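Local coordinates for maternal protein tudor (Drosophila melanogaster, PDB 3NTK), which recognises methylated arginines of the Piwi protein Aubergine, here with its last extended Tudor domain, and is required for germ cell formation, at residues S116-K120 / C121-L125. Residues are numbered along the deposited sequence; the frame is centred on the assembly and turned at random.
Sequences STISK and CDAAL
S119 and D122 close a capping box at the N-terminus of helix 120-131, each side chain taking the backbone N-H of the other residue. S119 OG accepts from D122 N at 3.0 Å along a nearly straight bond (167°). It can do so because the hydroxyl sits between the backbone N and the carbonyl carbon of S119, which brings it to the N-H of D122. In return the carboxylate of D122 reaches back along the chain, its CG beside its own backbone N (chi1 -68°), and OD2 receives S119 N at 3.0 Å. This donor comes to the anti side of OD2, 30° out of the carboxylate plane. OD2 also bonds S163 OG, so two donors hold the buried carboxylate at this helix start, where the helix dipole would probably favour its negative charge. Behind the cap A123 N bonds S119 O at 3.0 Å, and K120, its CB pointing away from the turn, gives its carbonyl O to A124 N at 3.3 Å. I118 lays its CB against D122 CB (3.7 Å), and its CD1 meets A123 CB at 4.0 Å. The capped end receives the chain from strand 109-113 of the mixed sheet, consistent with the OB-fold part of the extended Tudor domain, while the C121-C169 disulfide ties the first turn to the C-terminus, just beyond helix 162-165, which carries S163.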
ATOM      1  N   SER A 116      15.996 -10.776  11.370  1.00 23.00           N
ATOM      2  CA  SER A 116      16.836 -10.844  12.565  1.00 25.30           C
ATOM      3  C   SER A 116      16.451  -9.829  13.647  1.00 26.13           C
ATOM      4  O   SER A 116      16.928  -9.916  14.780  1.00 26.92           O
ATOM      5  CB  SER A 116      18.294 -10.612  12.180  1.00 27.00           C
ATOM      6  OG  SER A 116      18.497  -9.263  11.794  1.00 29.33           O
ATOM      7  N   THR A 117      15.588  -8.879  13.301  1.00 24.77           N
ATOM      8  CA  THR A 117      15.193  -7.825  14.238  1.00 26.81           C
ATOM      9  C   THR A 117      14.033  -8.143  15.175  1.00 27.10           C
ATOM     10  O   THR A 117      13.717  -7.345  16.058  1.00 28.64           O
ATOM     11  CB  THR A 117      14.848  -6.528  13.487  1.00 25.60           C
ATOM     12  OG1 THR A 117      13.734  -6.762  12.618  1.00 28.73           O
ATOM     13  CG2 THR A 117      16.039  -6.059  12.663  1.00 27.73           C
ATOM     14  N   ILE A 118      13.389  -9.287  14.982  1.00 26.39           N
ATOM     15  CA  ILE A 118      12.283  -9.670  15.851  1.00 27.88           C
ATOM     16  C   ILE A 118      12.347 -11.149  16.199  1.00 27.34           C
ATOM     17  O   ILE A 118      12.927 -11.948  15.466  1.00 28.50           O
ATOM     18  CB  ILE A 118      10.907  -9.370  15.201  1.00 27.34           C
ATOM     19  CG1 ILE A 118      10.784 -10.096  13.861  1.00 28.59           C
ATOM     20  CG2 ILE A 118      10.738  -7.864  15.025  1.00 29.20           C
ATOM     21  CD1 ILE A 118       9.408  -9.971  13.223  1.00 32.26           C
ATOM     22  N   SER A 119      11.751 -11.510  17.328  1.00 27.70           N
ATOM     23  CA  SER A 119      11.731 -12.897  17.769  1.00 27.04           C
ATOM     24  C   SER A 119      10.466 -13.586  17.275  1.00 26.60           C
ATOM     25  O   SER A 119       9.621 -12.977  16.614  1.00 24.72           O
ATOM     26  CB  SER A 119      11.758 -12.962  19.294  1.00 28.11           C
ATOM     27  OG  SER A 119      10.569 -12.394  19.823  1.00 25.59           O
ATOM     28  N   LYS A 120      10.340 -14.861  17.621  1.00 27.77           N
ATOM     29  CA  LYS A 120       9.186 -15.661  17.246  1.00 29.27           C
ATOM     30  C   LYS A 120       7.951 -15.062  17.922  1.00 27.69           C
ATOM     31  O   LYS A 120       6.897 -14.923  17.304  1.00 26.35           O
ATOM     32  CB  LYS A 120       9.406 -17.102  17.710  1.00 33.29           C
ATOM     33  CG  LYS A 120       8.471 -18.128  17.104  1.00 39.37           C
ATOM     34  CD  LYS A 120       8.970 -19.534  17.426  1.00 42.44           C
ATOM     35  CE  LYS A 120       8.198 -20.591  16.654  1.00 45.70           C
ATOM     36  NZ  LYS A 120       8.793 -21.947  16.837  1.00 47.47           N
ATOM     37  N   CYS A 121       8.105 -14.698  19.193  1.00 28.28           N
ATOM     38  CA  CYS A 121       7.021 -14.095  19.967  1.00 27.78           C
ATOM     39  C   CYS A 121       6.652 -12.736  19.380  1.00 26.90           C
ATOM     40  O   CYS A 121       5.471 -12.430  19.201  1.00 26.21           O
ATOM     41  CB  CYS A 121       7.451 -13.929  21.429  1.00 30.17           C
ATOM     42  SG  CYS A 121       6.211 -13.207  22.565  1.00 36.43           S
ATOM     43  N   ASP A 122       7.660 -11.919  19.079  1.00 26.91           N
ATOM     44  CA  ASP A 122       7.404 -10.600  18.499  1.00 28.33           C
ATOM     45  C   ASP A 122       6.558 -10.732  17.240  1.00 26.79           C
ATOM     46  O   ASP A 122       5.552 -10.046  17.081  1.00 25.69           O
ATOM     47  CB  ASP A 122       8.708  -9.884  18.123  1.00 30.35           C
ATOM     48  CG  ASP A 122       9.532  -9.483  19.327  1.00 32.12           C
ATOM     49  OD1 ASP A 122       8.940  -9.202  20.387  1.00 34.05           O
ATOM     50  OD2 ASP A 122      10.776  -9.430  19.204  1.00 33.44           O
ATOM     51  N   ALA A 123       6.983 -11.618  16.344  1.00 26.60           N
ATOM     52  CA  ALA A 123       6.284 -11.833  15.084  1.00 27.12           C
ATOM     53  C   ALA A 123       4.802 -12.134  15.268  1.00 28.19           C
ATOM     54  O   ALA A 123       3.950 -11.594  14.549  1.00 27.18           O
ATOM     55  CB  ALA A 123       6.952 -12.964  14.306  1.00 27.63           C
ATOM     56  N   ALA A 124       4.493 -12.992  16.234  1.00 28.02           N
ATOM     57  CA  ALA A 124       3.109 -13.377  16.495  1.00 28.67           C
ATOM     58  C   ALA A 124       2.267 -12.265  17.109  1.00 28.67           C
ATOM     59  O   ALA A 124       1.070 -12.167  16.840  1.00 31.24           O
ATOM     60  CB  ALA A 124       3.075 -14.621  17.402  1.00 28.24           C
ATOM     61  N   LEU A 125       2.895 -11.427  17.925  1.00 27.92           N
ATOM     62  CA  LEU A 125       2.207 -10.330  18.601  1.00 28.15           C
ATOM     63  C   LEU A 125       2.079  -9.070  17.742  1.00 28.24           C
ATOM     64  O   LEU A 125       1.201  -8.233  17.972  1.00 25.93           O
ATOM     65  CB  LEU A 125       2.962  -9.972  19.884  1.00 31.45           C
ATOM     66  CG  LEU A 125       2.189  -9.598  21.155  1.00 35.48           C
ATOM     67  CD1 LEU A 125       3.132  -8.837  22.071  1.00 36.19           C
ATOM     68  CD2 LEU A 125       0.973  -8.751  20.836  1.00 37.92           C
TER